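Local coordinates for WbbZ protein (Klebsiella pneumoniae subsp. pneumoniae NTUH-K2044, PDB 6X1L) that is functionally uncharacterized but, as a polysaccharide pyruvyl transferase family member, probably transfers a pyruvyl group to a saccharide, at residues L15-Y26 / F45-Y56. Numbering follows the deposited sequence.
Sequences LKSYHLSHRFVY and FFERNALTYIPY
Leu15 starts the contact from helix 6-21, its CD1 lying 3.3 Å from Phe45 CE2. One turn on, the His19 ring, with CG anti to the backbone N (chi1 -165°), points CD2 at the centre of the Phe24 face. Its NE2 donates to Thr52 O at 3.0 Å, near the ring plane but bent to 137°; NE2 is also hydrogen-bonded to Thr52 OG1 at 3.1 Å. Leu51 CD2 packs on His19 CB and CG. Ile54 CD1 sits over the centre of one guanidinium face of Arg23, 3.5 Å from Arg23 CZ; Arg23 NE is salt-bridged to Asp67. From Phe24 the strands run parallel: Ile54 N donates to Phe24 O (2.9 Å), Tyr26 N to Ile54 O (3.0 Å) and Tyr56 N to Tyr26 O (2.9 Å). Val25 CG2 meets Ile54 CD1. The Tyr26 ring receives the edge of Phe46 on its face, planes at 89°, and turns its own edge to the face of Tyr53: two edge-to-face pairs sharing one ring. Strands 23-27 and 53-55, joined through helix 33-48, form a beta-alpha-beta unit, with helix 6-21 beside it. Backbone bonds set the strand pairing, and His19 ties helix 6-21 to the loop entering the edge strand.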
loop_
_atom_site.group_PDB
_atom_site.type_symbol
_atom_site.label_atom_id
_atom_site.label_comp_id
_atom_site.label_asym_id
_atom_site.label_seq_id
_atom_site.Cartn_x
_atom_site.Cartn_y
_atom_site.Cartn_z
ATOM N N LEU A 15 6.437 28.243 10.729
ATOM C CA LEU A 15 7.289 27.103 11.046
ATOM C C LEU A 15 8.751 27.401 10.744
ATOM O O LEU A 15 9.636 26.948 11.477
ATOM C CB LEU A 15 6.808 25.855 10.303
ATOM C CG LEU A 15 5.765 25.093 11.127
ATOM C CD1 LEU A 15 5.004 24.108 10.287
ATOM C CD2 LEU A 15 6.421 24.375 12.297
ATOM N N LYS A 16 9.027 28.168 9.688
ATOM C CA LYS A 16 10.400 28.591 9.440
ATOM C C LYS A 16 10.925 29.469 10.571
ATOM O O LYS A 16 12.116 29.413 10.901
ATOM C CB LYS A 16 10.494 29.324 8.102
ATOM C CG LYS A 16 10.259 28.411 6.904
ATOM C CD LYS A 16 10.937 28.923 5.648
ATOM C CE LYS A 16 10.053 29.891 4.886
ATOM N NZ LYS A 16 10.576 30.113 3.509
ATOM N N SER A 17 10.052 30.270 11.187
ATOM C CA SER A 17 10.473 31.093 12.318
ATOM C C SER A 17 10.866 30.230 13.513
ATOM O O SER A 17 11.887 30.484 14.159
ATOM C CB SER A 17 9.359 32.064 12.701
ATOM O OG SER A 17 9.733 32.837 13.830
ATOM N N TYR A 18 10.076 29.192 13.806
ATOM C CA TYR A 18 10.426 28.278 14.889
ATOM C C TYR A 18 11.715 27.525 14.594
ATOM O O TYR A 18 12.466 27.195 15.520
ATOM C CB TYR A 18 9.297 27.279 15.126
ATOM C CG TYR A 18 7.992 27.890 15.575
ATOM C CD1 TYR A 18 7.958 28.873 16.553
ATOM C CD2 TYR A 18 6.791 27.474 15.022
ATOM C CE1 TYR A 18 6.759 29.425 16.964
ATOM C CE2 TYR A 18 5.594 28.018 15.423
ATOM C CZ TYR A 18 5.581 28.991 16.391
ATOM O OH TYR A 18 4.378 29.524 16.783
ATOM N N HIS A 19 11.985 27.242 13.318
ATOM C CA HIS A 19 13.156 26.449 12.958
ATOM C C HIS A 19 14.450 27.210 13.208
ATOM O O HIS A 19 15.492 26.594 13.463
ATOM C CB HIS A 19 13.060 26.021 11.494
ATOM C CG HIS A 19 14.010 24.927 11.117
ATOM N ND1 HIS A 19 15.220 25.170 10.505
ATOM C CD2 HIS A 19 13.922 23.583 11.259
ATOM C CE1 HIS A 19 15.839 24.023 10.288
ATOM N NE2 HIS A 19 15.074 23.045 10.737
ATOM N N LEU A 20 14.411 28.542 13.138
ATOM C CA LEU A 20 15.599 29.324 13.457
ATOM C C LEU A 20 15.985 29.184 14.923
ATOM O O LEU A 20 17.175 29.201 15.254
ATOM C CB LEU A 20 15.368 30.794 13.110
ATOM C CG LEU A 20 15.214 31.120 11.625
ATOM C CD1 LEU A 20 14.733 32.550 11.439
ATOM C CD2 LEU A 20 16.528 30.896 10.893
ATOM N N SER A 21 15.002 29.024 15.808
ATOM C CA SER A 21 15.245 29.064 17.244
ATOM C C SER A 21 15.463 27.684 17.854
ATOM O O SER A 21 16.267 27.541 18.780
ATOM C CB SER A 21 14.079 29.757 17.951
ATOM O OG SER A 21 13.854 31.048 17.411
ATOM N N HIS A 22 14.757 26.667 17.367
ATOM C CA HIS A 22 14.801 25.339 17.956
ATOM C C HIS A 22 14.896 24.297 16.850
ATOM O O HIS A 22 14.546 24.552 15.696
ATOM C CB HIS A 22 13.561 25.064 18.823
ATOM C CG HIS A 22 13.237 26.162 19.792
ATOM N ND1 HIS A 22 12.474 27.257 19.447
ATOM C CD2 HIS A 22 13.568 26.329 21.094
ATOM C CE1 HIS A 22 12.353 28.054 20.494
ATOM N NE2 HIS A 22 13.006 27.515 21.506
ATOM N N ARG A 23 15.372 23.113 17.211
ATOM C CA ARG A 23 15.400 22.015 16.258
ATOM C C ARG A 23 14.138 21.173 16.403
ATOM O O ARG A 23 13.566 21.049 17.490
ATOM C CB ARG A 23 16.649 21.152 16.441
ATOM C CG ARG A 23 16.508 20.056 17.464
ATOM C CD ARG A 23 17.720 19.147 17.478
ATOM N NE ARG A 23 17.632 18.172 18.559
ATOM C CZ ARG A 23 18.550 17.247 18.808
ATOM N NH1 ARG A 23 19.631 17.163 18.047
ATOM N NH2 ARG A 23 18.382 16.404 19.817
ATOM N N PHE A 24 13.694 20.611 15.282
ATOM C CA PHE A 24 12.427 19.896 15.230
ATOM C C PHE A 24 12.644 18.416 15.522
ATOM O O PHE A 24 13.498 17.772 14.903
ATOM C CB PHE A 24 11.765 20.060 13.860
ATOM C CG PHE A 24 11.256 21.447 13.583
ATOM C CD1 PHE A 24 11.322 22.442 14.549
ATOM C CD2 PHE A 24 10.697 21.752 12.352
ATOM C CE1 PHE A 24 10.849 23.709 14.285
ATOM C CE2 PHE A 24 10.218 23.020 12.085
ATOM C CZ PHE A 24 10.296 24.000 13.052
ATOM N N VAL A 25 11.873 17.887 16.465
ATOM C CA VAL A 25 11.774 16.453 16.713
ATOM C C VAL A 25 10.373 16.044 16.284
ATOM O O VAL A 25 9.384 16.471 16.894
ATOM C CB VAL A 25 12.030 16.100 18.183
ATOM C CG1 VAL A 25 11.952 14.594 18.384
ATOM C CG2 VAL A 25 13.377 16.647 18.639
ATOM N N TYR A 26 10.274 15.232 15.234
ATOM C CA TYR A 26 9.004 14.983 14.565
ATOM C C TYR A 26 8.496 13.581 14.867
ATOM O O TYR A 26 9.236 12.601 14.727
ATOM C CB TYR A 26 9.136 15.184 13.053
ATOM C CG TYR A 26 7.897 14.797 12.271
ATOM C CD1 TYR A 26 6.734 15.546 12.363
ATOM C CD2 TYR A 26 7.896 13.683 11.434
ATOM C CE1 TYR A 26 5.601 15.200 11.652
ATOM C CE2 TYR A 26 6.767 13.329 10.716
ATOM C CZ TYR A 26 5.623 14.092 10.829
ATOM O OH TYR A 26 4.496 13.750 10.121
ATOM N N PHE A 45 6.114 19.236 2.789
ATOM C CA PHE A 45 6.163 20.575 3.370
ATOM C C PHE A 45 7.539 20.881 3.953
ATOM O O PHE A 45 8.063 21.986 3.771
ATOM C CB PHE A 45 5.079 20.703 4.436
ATOM C CG PHE A 45 5.173 21.967 5.250
ATOM C CD1 PHE A 45 4.632 23.148 4.782
ATOM C CD2 PHE A 45 5.799 21.965 6.484
ATOM C CE1 PHE A 45 4.714 24.310 5.530
ATOM C CE2 PHE A 45 5.889 23.123 7.229
ATOM C CZ PHE A 45 5.344 24.295 6.755
ATOM N N PHE A 46 8.141 19.918 4.657
ATOM C CA PHE A 46 9.478 20.125 5.207
ATOM C C PHE A 46 10.504 20.351 4.104
ATOM O O PHE A 46 11.336 21.261 4.196
ATOM C CB PHE A 46 9.888 18.925 6.060
ATOM C CG PHE A 46 9.138 18.813 7.356
ATOM C CD1 PHE A 46 8.554 19.925 7.935
ATOM C CD2 PHE A 46 9.025 17.589 8.000
ATOM C CE1 PHE A 46 7.866 19.822 9.131
ATOM C CE2 PHE A 46 8.341 17.478 9.195
ATOM C CZ PHE A 46 7.760 18.598 9.762
ATOM N N GLU A 47 10.464 19.529 3.055
ATOM C CA GLU A 47 11.459 19.642 1.995
ATOM C C GLU A 47 11.313 20.952 1.232
ATOM O O GLU A 47 12.316 21.568 0.851
ATOM C CB GLU A 47 11.346 18.449 1.042
ATOM C CG GLU A 47 11.661 17.108 1.687
ATOM C CD GLU A 47 11.584 15.951 0.701
ATOM O OE1 GLU A 47 11.537 14.784 1.148
ATOM O OE2 GLU A 47 11.568 16.209 -0.521
ATOM N N ARG A 48 10.077 21.400 1.006
ATOM C CA ARG A 48 9.873 22.608 0.215
ATOM C C ARG A 48 10.281 23.862 0.978
ATOM O O ARG A 48 10.624 24.877 0.360
ATOM C CB ARG A 48 8.414 22.703 -0.230
ATOM C CG ARG A 48 8.183 23.688 -1.360
ATOM C CD ARG A 48 7.332 24.850 -0.902
ATOM N NE ARG A 48 5.990 24.413 -0.533
ATOM C CZ ARG A 48 5.045 25.222 -0.066
ATOM N NH1 ARG A 48 5.294 26.515 0.093
ATOM N NH2 ARG A 48 3.852 24.736 0.241
ATOM N N ASN A 49 10.257 23.819 2.308
ATOM C CA ASN A 49 10.638 24.956 3.134
ATOM C C ASN A 49 12.016 24.790 3.764
ATOM O O ASN A 49 12.352 25.532 4.694
ATOM C CB ASN A 49 9.591 25.193 4.224
ATOM C CG ASN A 49 8.273 25.700 3.667
ATOM O OD1 ASN A 49 7.241 25.041 3.787
ATOM N ND2 ASN A 49 8.299 26.882 3.058
ATOM N N ALA A 50 12.817 23.837 3.279
ATOM C CA ALA A 50 14.164 23.582 3.795
ATOM C C ALA A 50 14.168 23.344 5.302
ATOM O O ALA A 50 15.108 23.729 5.998
ATOM C CB ALA A 50 15.124 24.723 3.439
ATOM N N LEU A 51 13.120 22.713 5.823
ATOM C CA LEU A 51 12.994 22.472 7.257
ATOM C C LEU A 51 13.566 21.097 7.577
ATOM O O LEU A 51 12.969 20.071 7.232
ATOM C CB LEU A 51 11.536 22.576 7.697
ATOM C CG LEU A 51 10.878 23.935 7.467
ATOM C CD1 LEU A 51 9.402 23.860 7.805
ATOM C CD2 LEU A 51 11.568 25.007 8.293
ATOM N N THR A 52 14.720 21.072 8.233
ATOM C CA THR A 52 15.298 19.816 8.678
ATOM C C THR A 52 14.681 19.394 10.006
ATOM O O THR A 52 14.219 20.222 10.795
ATOM C CB THR A 52 16.816 19.932 8.820
ATOM O OG1 THR A 52 17.132 20.933 9.793
ATOM C CG2 THR A 52 17.444 20.313 7.485
ATOM N N TYR A 53 14.672 18.086 10.242
ATOM C CA TYR A 53 14.087 17.529 11.449
ATOM C C TYR A 53 14.843 16.262 11.818
ATOM O O TYR A 53 15.586 15.700 11.010
ATOM C CB TYR A 53 12.593 17.226 11.263
ATOM C CG TYR A 53 12.310 16.147 10.230
ATOM C CD1 TYR A 53 12.236 16.457 8.877
ATOM C CD2 TYR A 53 12.119 14.823 10.611
ATOM C CE1 TYR A 53 11.982 15.476 7.930
ATOM C CE2 TYR A 53 11.864 13.833 9.667
ATOM C CZ TYR A 53 11.795 14.171 8.331
ATOM O OH TYR A 53 11.541 13.203 7.389
ATOM N N ILE A 54 14.654 15.828 13.060
ATOM C CA ILE A 54 15.128 14.517 13.487
ATOM C C ILE A 54 13.901 13.718 13.901
ATOM O O ILE A 54 12.995 14.264 14.552
ATOM C CB ILE A 54 16.162 14.616 14.623
ATOM C CG1 ILE A 54 15.566 15.302 15.853
ATOM C CG2 ILE A 54 17.408 15.352 14.150
ATOM C CD1 ILE A 54 16.386 15.111 17.107
ATOM N N PRO A 55 13.803 12.446 13.519
ATOM C CA PRO A 55 12.627 11.658 13.901
ATOM C C PRO A 55 12.650 11.334 15.385
ATOM O O PRO A 55 13.707 11.078 15.967
ATOM C CB PRO A 55 12.751 10.392 13.042
ATOM C CG PRO A 55 14.217 10.271 12.770
ATOM C CD PRO A 55 14.740 11.682 12.678
ATOM N N TYR A 56 11.470 11.361 15.998
ATOM C CA TYR A 56 11.362 11.016 17.408
ATOM C C TYR A 56 11.812 9.581 17.634
ATOM O O TYR A 56 11.341 8.655 16.965
ATOM C CB TYR A 56 9.924 11.201 17.894
ATOM C CG TYR A 56 9.704 10.728 19.314
ATOM C CD1 TYR A 56 9.942 11.571 20.392
ATOM C CD2 TYR A 56 9.263 9.436 19.577
ATOM C CE1 TYR A 56 9.748 11.139 21.692
ATOM C CE2 TYR A 56 9.069 8.995 20.872
ATOM C CZ TYR A 56 9.312 9.850 21.926
ATOM O OH TYR A 56 9.115 9.415 23.216
#